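Local structure of putative metal-dependent phosphoesterase (Bifidobacterium adolescentis, 3O0F) at residues G14-D25 with L42-T52; P69-T77 with H86-P94. The protein is a metal-dependent phosphoesterase of the PHP family that binds adenosine monophosphate beside a trinuclear cluster of two irons and one zinc, and may act as a 5'-3' exonuclease. All blocks are in the same frame, centred on the assembly; numbering follows the deposited sequence.

Contact 1 (14-25 with 42-52) and contact 2 (69-77 with 86-94) lie in one mixed sheet, where strands 44-47 and 70-80 are neighbours, and their centres are about 9 Å apart. Both end at the trinuclear metal site. Contact 1 supplies zinc ligands D25 and H50 and, through H18 and H20, two ligands of one iron; E75 of contact 2 joins that iron to the second, with OE1 3.0 Å from H20 NE2. Away from the metals, D51 OD2 lies 2.5 Å from T77 OG1 and T52 O 2.8 Å from T74 OG1, both probable hydrogen bonds. AMP sits beside this cluster, touching D25 and H86.

Contact 1. Residues G14-D25 with L42-T52; sequences GWDIHCHTVFSD and LHGVAIADHDT. With ZN (zinc ion), chain C; FE (Fe (III) ion), chain E; AMP (adenosine monophosphate), chain B.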
# COMPACT_ATOMS: atom_id res chain seq x y z
N GLY A 14 4.11 5.37 -18.47
CA GLY A 14 4.72 5.82 -17.23
C GLY A 14 5.01 4.68 -16.27
O GLY A 14 5.34 3.57 -16.68
N TRP A 15 4.85 4.96 -14.98
CA TRP A 15 5.32 4.06 -13.95
C TRP A 15 4.12 3.56 -13.17
O TRP A 15 3.23 4.35 -12.88
CB TRP A 15 6.22 4.82 -12.99
CG TRP A 15 7.52 5.28 -13.51
CD1 TRP A 15 7.77 6.05 -14.63
CD2 TRP A 15 8.78 5.09 -12.87
NE1 TRP A 15 9.13 6.30 -14.72
CE2 TRP A 15 9.77 5.70 -13.66
CE3 TRP A 15 9.16 4.42 -11.69
CZ2 TRP A 15 11.11 5.70 -13.31
CZ3 TRP A 15 10.50 4.41 -11.35
CH2 TRP A 15 11.45 5.03 -12.15
N ASP A 16 4.12 2.30 -12.73
CA ASP A 16 3.12 1.84 -11.78
C ASP A 16 3.76 1.90 -10.38
O ASP A 16 4.62 1.08 -10.06
CB ASP A 16 2.68 0.41 -12.11
CG ASP A 16 1.54 -0.08 -11.22
OD1 ASP A 16 1.23 0.58 -10.23
OD2 ASP A 16 0.92 -1.11 -11.53
N ILE A 17 3.36 2.87 -9.56
CA ILE A 17 4.09 3.08 -8.29
C ILE A 17 3.38 2.51 -7.05
O ILE A 17 3.71 2.85 -5.93
CB ILE A 17 4.51 4.56 -8.08
CG1 ILE A 17 3.33 5.46 -7.76
CG2 ILE A 17 5.28 5.07 -9.28
CD1 ILE A 17 3.75 6.87 -7.50
N HIS A 18 2.39 1.64 -7.28
CA HIS A 18 1.60 1.06 -6.20
C HIS A 18 1.45 -0.46 -6.38
O HIS A 18 0.43 -0.93 -6.88
CB HIS A 18 0.24 1.73 -6.22
CG HIS A 18 -0.54 1.57 -4.95
ND1 HIS A 18 -1.58 2.42 -4.61
CD2 HIS A 18 -0.46 0.64 -3.97
CE1 HIS A 18 -2.08 2.03 -3.45
NE2 HIS A 18 -1.41 0.95 -3.04
N CYS A 19 2.47 -1.22 -5.97
CA CYS A 19 2.53 -2.67 -6.22
C CYS A 19 2.97 -3.38 -4.94
O CYS A 19 3.91 -2.93 -4.27
CB CYS A 19 3.49 -3.01 -7.35
SG CYS A 19 3.20 -2.10 -8.87
N HIS A 20 2.25 -4.45 -4.58
CA HIS A 20 2.50 -5.26 -3.39
C HIS A 20 3.07 -6.65 -3.74
O HIS A 20 2.77 -7.19 -4.80
CB HIS A 20 1.19 -5.43 -2.62
CG HIS A 20 0.63 -4.14 -2.11
ND1 HIS A 20 0.84 -3.70 -0.84
CD2 HIS A 20 -0.11 -3.19 -2.73
CE1 HIS A 20 0.26 -2.53 -0.68
NE2 HIS A 20 -0.31 -2.19 -1.81
N THR A 21 3.84 -7.22 -2.81
CA THR A 21 4.53 -8.47 -3.01
C THR A 21 4.28 -9.38 -1.83
O THR A 21 3.58 -9.03 -0.89
CB THR A 21 6.07 -8.24 -3.16
OG1 THR A 21 6.68 -7.98 -1.88
CG2 THR A 21 6.36 -7.10 -4.20
N VAL A 22 4.90 -10.54 -1.85
CA VAL A 22 4.92 -11.45 -0.70
C VAL A 22 5.46 -10.87 0.61
O VAL A 22 5.17 -11.41 1.67
CB VAL A 22 5.77 -12.76 -1.02
CG1 VAL A 22 5.04 -13.64 -2.05
CG2 VAL A 22 7.19 -12.43 -1.45
N PHE A 23 6.23 -9.78 0.57
CA PHE A 23 6.64 -9.10 1.82
C PHE A 23 5.48 -8.40 2.53
O PHE A 23 5.60 -7.99 3.70
CB PHE A 23 7.83 -8.19 1.62
CG PHE A 23 9.08 -8.92 1.32
CD1 PHE A 23 9.87 -9.42 2.35
CD2 PHE A 23 9.47 -9.15 0.01
CE1 PHE A 23 11.00 -10.18 2.06
CE2 PHE A 23 10.60 -9.88 -0.28
CZ PHE A 23 11.37 -10.38 0.77
N SER A 24 4.33 -8.31 1.87
CA SER A 24 3.06 -8.06 2.59
C SER A 24 1.95 -8.98 2.09
O SER A 24 1.94 -10.17 2.42
CB SER A 24 2.66 -6.56 2.59
OG SER A 24 2.55 -6.00 1.31
N ASP A 25 1.01 -8.44 1.29
CA ASP A 25 -0.15 -9.20 0.87
C ASP A 25 -0.25 -9.54 -0.62
O ASP A 25 -1.31 -9.97 -1.08
CB ASP A 25 -1.44 -8.55 1.39
CG ASP A 25 -1.65 -7.12 0.93
OD1 ASP A 25 -0.74 -6.48 0.31
OD2 ASP A 25 -2.80 -6.60 1.18
N LEU A 42 6.22 -0.90 -19.14
CA LEU A 42 6.21 0.18 -18.16
C LEU A 42 7.57 0.85 -18.15
O LEU A 42 8.57 0.21 -18.44
CB LEU A 42 5.86 -0.35 -16.76
CG LEU A 42 4.51 -1.08 -16.60
CD1 LEU A 42 4.24 -1.37 -15.13
CD2 LEU A 42 3.38 -0.30 -17.27
N HIS A 43 7.60 2.14 -17.83
CA HIS A 43 8.89 2.87 -17.73
C HIS A 43 9.58 2.65 -16.41
O HIS A 43 10.77 2.89 -16.26
CB HIS A 43 8.68 4.35 -17.96
CG HIS A 43 8.12 4.67 -19.31
ND1 HIS A 43 7.72 5.94 -19.65
CD2 HIS A 43 7.88 3.89 -20.39
CE1 HIS A 43 7.27 5.93 -20.90
NE2 HIS A 43 7.38 4.70 -21.37
N GLY A 44 8.84 2.20 -15.42
CA GLY A 44 9.39 1.87 -14.14
C GLY A 44 8.29 1.35 -13.25
O GLY A 44 7.12 1.28 -13.66
N VAL A 45 8.66 0.98 -12.05
CA VAL A 45 7.74 0.41 -11.08
C VAL A 45 8.15 0.87 -9.70
O VAL A 45 9.26 1.32 -9.51
CB VAL A 45 7.78 -1.15 -11.28
CG1 VAL A 45 9.03 -1.79 -10.66
CG2 VAL A 45 6.49 -1.82 -10.85
N ALA A 46 7.26 0.75 -8.73
CA ALA A 46 7.61 0.86 -7.36
C ALA A 46 7.15 -0.33 -6.58
O ALA A 46 6.03 -0.85 -6.79
CB ALA A 46 6.98 2.14 -6.72
N ILE A 47 7.94 -0.71 -5.62
CA ILE A 47 7.48 -1.60 -4.57
C ILE A 47 6.85 -0.73 -3.43
O ILE A 47 7.37 0.33 -3.11
CB ILE A 47 8.59 -2.47 -4.10
CG1 ILE A 47 8.04 -3.55 -3.14
CG2 ILE A 47 9.76 -1.62 -3.52
CD1 ILE A 47 9.06 -4.79 -2.90
N ALA A 48 5.73 -1.16 -2.88
CA ALA A 48 5.00 -0.34 -1.88
C ALA A 48 4.31 -1.23 -0.87
O ALA A 48 3.14 -1.04 -0.56
CB ALA A 48 3.95 0.57 -2.56
N ASP A 49 5.02 -2.24 -0.38
CA ASP A 49 4.41 -3.11 0.62
C ASP A 49 3.96 -2.39 1.91
O ASP A 49 4.50 -1.35 2.27
CB ASP A 49 5.36 -4.26 0.97
CG ASP A 49 5.49 -5.27 -0.16
OD1 ASP A 49 4.43 -5.81 -0.56
OD2 ASP A 49 6.63 -5.50 -0.63
N HIS A 50 2.98 -3.00 2.59
CA HIS A 50 2.38 -2.45 3.81
C HIS A 50 3.40 -2.43 4.95
O HIS A 50 3.98 -3.45 5.27
CB HIS A 50 1.21 -3.32 4.24
CG HIS A 50 0.08 -3.32 3.27
ND1 HIS A 50 -0.85 -2.30 3.23
CD2 HIS A 50 -0.26 -4.20 2.30
CE1 HIS A 50 -1.71 -2.55 2.26
NE2 HIS A 50 -1.39 -3.70 1.70
N ASP A 51 3.63 -1.24 5.53
CA ASP A 51 4.36 -1.06 6.81
C ASP A 51 5.75 -1.73 6.90
O ASP A 51 6.11 -2.31 7.92
CB ASP A 51 3.44 -1.51 7.95
CG ASP A 51 2.09 -0.84 7.89
OD1 ASP A 51 2.07 0.41 7.90
OD2 ASP A 51 1.04 -1.53 7.80
N THR A 52 6.50 -1.69 5.80
CA THR A 52 7.78 -2.38 5.70
C THR A 52 8.65 -1.87 4.54
O THR A 52 8.14 -1.34 3.53
CB THR A 52 7.57 -3.91 5.50
OG1 THR A 52 8.81 -4.62 5.69
CG2 THR A 52 6.97 -4.23 4.09
ZN ZN C . -2.27 -4.72 0.06
FE FE E . -2.09 -0.73 -1.79
P AMP B . -5.96 -5.17 7.13
O1P AMP B . -5.08 -3.98 6.95
O2P AMP B . -5.19 -6.27 7.79
O3P AMP B . -7.31 -4.87 7.79
O5' AMP B . -6.30 -5.71 5.66
C5' AMP B . -7.10 -4.94 4.79
C4' AMP B . -6.37 -4.88 3.48
O4' AMP B . -6.52 -6.11 2.71
C3' AMP B . -6.90 -3.74 2.62
O3' AMP B . -5.93 -2.70 2.60
C2' AMP B . -6.95 -4.45 1.28
O2' AMP B . -7.32 -3.82 0.05
C1' AMP B . -6.16 -5.75 1.37
N9 AMP B . -6.56 -6.74 0.36
C8 AMP B . -5.71 -7.54 -0.30
N7 AMP B . -6.38 -8.34 -1.15
C5 AMP B . -7.69 -8.06 -1.04
C6 AMP B . -8.94 -8.53 -1.66
N6 AMP B . -8.93 -9.52 -2.62
N1 AMP B . -10.08 -7.97 -1.23
C2 AMP B . -10.14 -7.01 -0.29
N3 AMP B . -9.04 -6.52 0.30
C4 AMP B . -7.81 -6.99 -0.03
O HOH W 1 -3.84 0.36 -1.58
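H50 and D25 meet at the zinc ion: H50 gives NE2 at 2.1 Å from the zinc, while D25 chelates it with both OD1 and OD2, its carboxylate turned 78° from the imidazole plane. H263 is a further ligand. Over one face of the H50 ring lies H20 in an offset stack, centroids 4.3 Å apart and planes at 26°. H20 in turn binds an iron through NE2, as does H18, whose ND1 is hydrogen-bonded to E231; H20 thus meets both metals, iron at NE2 and zinc above the centre of one face.

Behind these ligands, D49 ties the loops together. Its OD1 takes T21 N on the syn lone pair, 2.7 Å away, and S24 OG on the anti side; OD2 receives T21 OG1. With OG between its backbone N and carbonyl carbon (chi1 56°), S24 can reach D49 and also accept a weak bond from H50 N. Farther back the strands run parallel, A46 N bonding to D16 O at 3.0 Å, and G44 CA lies over the W15 six-membered ring in a CH-pi contact. The beta-alpha-beta unit 15-19, 30-39, 44-47 thereby carries metal ligands at the C-terminal ends of its strands, as in PHP-domain phosphoesterases.

Contact 2. Residues P69-T77 with H86-P94; sequences PLLLGTEIT and HMLAFQYDP. With FE (Fe (III) ion), chain D; FE (Fe (III) ion), chain E.
Strands 70-77 and 86-90 pair antiparallel, their axes 4.5 Å apart at closest approach and their directions 155° apart. T74 with A89 and I76 with M87 form hydrogen-bonded pairs, each with two backbone bonds; that from I76 N to M87 O is nearly straight. G73-F90, E75-L88 and T77-H86 are the non-hydrogen-bonded pairs between and beyond them. Past the regular ladder, Q91 N still bonds to L72 O, and the Q91 side chain, bent about CB-CG (chi2 -68°), curls back so that OE1 accepts L72 N in the carbonyl plane at 2.8 Å. A water links the same OE1 to L70 O.

The pairing belongs to the beta hairpin of strands 70-80 and 83-90 in the PHP domain, one face of which bears metal ligands. There E75, CG anti to the backbone N (chi1 180°) and extended beyond it, bridges the two irons: OE2 is 2.1 Å from one and OE1 2.2 Å from the other. H86 binds the first of these irons through ND1, 2.4 Å away, with its ring almost perpendicular to the carboxylate and E75 OE2 near the ring plane at its edge. H203 completes the protein ligands of this iron, and one water bridges the two metals. Along the same face, L88 CD2 packs on E75 CB, while L71 CD2 lies over one face of the F90 ring, offset toward its rim, and F90 CD1 comes 3.7 Å from G73 CA.

On the other face, I76 CD1 touches A89 CB at 3.7 Å. Beyond A89, the hydroxyl of Y92 donates to T74 OG1 over 2.6 Å, the acceptor lying in the plane of the tyrosine ring. Helix 97-124 covers this side, F103 touching T74, I76 and Y92.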
# COMPACT_ATOMS: atom_id res chain seq x y z
N PRO A 69 14.05 0.81 -14.11
CA PRO A 69 14.05 1.80 -13.04
C PRO A 69 13.02 1.45 -11.97
O PRO A 69 11.89 1.06 -12.29
CB PRO A 69 13.62 3.09 -13.76
CG PRO A 69 13.97 2.87 -15.18
CD PRO A 69 13.84 1.43 -15.43
N LEU A 70 13.39 1.71 -10.73
CA LEU A 70 12.61 1.34 -9.55
C LEU A 70 12.46 2.49 -8.57
O LEU A 70 13.44 3.16 -8.26
CB LEU A 70 13.34 0.22 -8.86
CG LEU A 70 12.78 -0.29 -7.55
CD1 LEU A 70 11.50 -1.05 -7.89
CD2 LEU A 70 13.78 -1.18 -6.87
N LEU A 71 11.26 2.70 -8.04
CA LEU A 71 11.05 3.58 -6.89
C LEU A 71 10.88 2.73 -5.64
O LEU A 71 10.19 1.68 -5.66
CB LEU A 71 9.82 4.49 -7.17
CG LEU A 71 9.61 5.94 -6.83
CD1 LEU A 71 10.74 6.80 -7.38
CD2 LEU A 71 8.21 6.40 -7.36
N LEU A 72 11.54 3.11 -4.56
CA LEU A 72 11.45 2.39 -3.31
C LEU A 72 10.37 3.02 -2.43
O LEU A 72 10.42 4.21 -2.13
CB LEU A 72 12.79 2.33 -2.57
CG LEU A 72 13.86 1.44 -3.28
CD1 LEU A 72 15.25 1.57 -2.68
CD2 LEU A 72 13.41 -0.04 -3.37
N GLY A 73 9.37 2.22 -2.06
CA GLY A 73 8.22 2.76 -1.36
C GLY A 73 7.61 1.84 -0.32
O GLY A 73 8.01 0.69 -0.15
N THR A 74 6.64 2.38 0.39
CA THR A 74 5.96 1.64 1.47
C THR A 74 4.54 2.18 1.55
O THR A 74 4.34 3.38 1.41
CB THR A 74 6.63 1.88 2.82
OG1 THR A 74 7.95 1.35 2.82
CG2 THR A 74 5.81 1.23 3.97
N GLU A 75 3.55 1.33 1.78
CA GLU A 75 2.20 1.82 2.03
C GLU A 75 1.97 1.77 3.54
O GLU A 75 2.01 0.71 4.17
CB GLU A 75 1.13 1.01 1.27
CG GLU A 75 -0.23 1.54 1.55
CD GLU A 75 -1.33 1.00 0.64
OE1 GLU A 75 -1.08 0.06 -0.05
OE2 GLU A 75 -2.42 1.61 0.57
N ILE A 76 1.78 2.93 4.13
CA ILE A 76 1.73 3.04 5.57
C ILE A 76 0.27 3.10 6.01
O ILE A 76 -0.50 3.96 5.55
CB ILE A 76 2.47 4.30 6.08
CG1 ILE A 76 3.90 4.32 5.53
CG2 ILE A 76 2.46 4.35 7.64
CD1 ILE A 76 4.69 5.58 5.87
N THR A 77 -0.06 2.21 6.94
CA THR A 77 -1.40 2.17 7.53
C THR A 77 -1.56 3.32 8.53
O THR A 77 -0.73 3.49 9.41
CB THR A 77 -1.58 0.80 8.29
OG1 THR A 77 -1.12 -0.28 7.48
CG2 THR A 77 -3.04 0.52 8.69
N HIS A 86 -4.53 5.19 3.94
CA HIS A 86 -3.28 4.59 3.53
C HIS A 86 -2.42 5.67 2.86
O HIS A 86 -2.90 6.43 2.01
CB HIS A 86 -3.59 3.42 2.60
CG HIS A 86 -4.15 2.21 3.31
ND1 HIS A 86 -4.23 0.97 2.73
CD2 HIS A 86 -4.61 2.06 4.58
CE1 HIS A 86 -4.74 0.11 3.59
NE2 HIS A 86 -4.98 0.75 4.72
N MSE A 87 -1.16 5.74 3.30
CA MSE A 87 -0.21 6.73 2.83
C MSE A 87 0.90 6.00 2.10
O MSE A 87 1.54 5.12 2.66
CB MSE A 87 0.44 7.42 4.01
CG MSE A 87 -0.59 7.99 5.01
SE MSE A 87 -1.15 9.80 4.62
CE MSE A 87 -0.52 10.12 2.82
N LEU A 88 1.20 6.43 0.88
CA LEU A 88 2.32 5.91 0.12
C LEU A 88 3.53 6.82 0.43
O LEU A 88 3.41 8.05 0.35
CB LEU A 88 1.98 5.95 -1.37
CG LEU A 88 0.89 5.02 -1.89
CD1 LEU A 88 0.52 5.42 -3.30
CD2 LEU A 88 1.27 3.55 -1.85
N ALA A 89 4.65 6.20 0.79
CA ALA A 89 5.89 6.88 1.19
C ALA A 89 6.98 6.40 0.29
O ALA A 89 7.22 5.21 0.19
CB ALA A 89 6.24 6.55 2.61
N PHE A 90 7.61 7.32 -0.43
CA PHE A 90 8.65 6.92 -1.37
C PHE A 90 9.98 7.60 -1.05
O PHE A 90 10.02 8.76 -0.60
CB PHE A 90 8.27 7.33 -2.79
CG PHE A 90 7.02 6.67 -3.30
CD1 PHE A 90 7.04 5.34 -3.70
CD2 PHE A 90 5.83 7.38 -3.35
CE1 PHE A 90 5.86 4.71 -4.14
CE2 PHE A 90 4.67 6.78 -3.83
CZ PHE A 90 4.69 5.45 -4.21
N GLN A 91 11.05 6.88 -1.37
CA GLN A 91 12.41 7.44 -1.39
C GLN A 91 12.80 8.12 -0.11
O GLN A 91 13.26 9.27 -0.10
CB GLN A 91 12.58 8.37 -2.61
CG GLN A 91 12.38 7.61 -3.97
CD GLN A 91 13.48 6.60 -4.26
OE1 GLN A 91 13.21 5.40 -4.43
NE2 GLN A 91 14.73 7.08 -4.34
N TYR A 92 12.62 7.42 1.00
CA TYR A 92 13.03 7.91 2.32
C TYR A 92 14.16 7.06 2.85
O TYR A 92 14.40 5.95 2.36
CB TYR A 92 11.85 7.92 3.29
CG TYR A 92 11.25 6.58 3.52
CD1 TYR A 92 11.71 5.76 4.52
CD2 TYR A 92 10.20 6.14 2.73
CE1 TYR A 92 11.15 4.53 4.74
CE2 TYR A 92 9.63 4.89 2.93
CZ TYR A 92 10.10 4.10 3.94
OH TYR A 92 9.53 2.87 4.13
N ASP A 93 14.87 7.55 3.86
CA ASP A 93 15.96 6.78 4.48
C ASP A 93 15.44 5.58 5.27
O ASP A 93 14.81 5.73 6.30
CB ASP A 93 16.79 7.69 5.38
CG ASP A 93 17.83 6.95 6.20
OD1 ASP A 93 18.06 5.72 5.98
OD2 ASP A 93 18.36 7.62 7.12
N PRO A 94 15.70 4.36 4.78
CA PRO A 94 15.11 3.19 5.46
C PRO A 94 15.65 2.92 6.87
O PRO A 94 15.00 2.27 7.66
CB PRO A 94 15.43 2.03 4.51
CG PRO A 94 16.67 2.43 3.83
CD PRO A 94 16.56 3.94 3.65
FE FE D . -4.39 0.77 0.31
FE FE E . -2.09 -0.73 -1.79
O HOH W 2 14.79 3.67 -5.86
O HOH W 1 -3.84 0.36 -1.58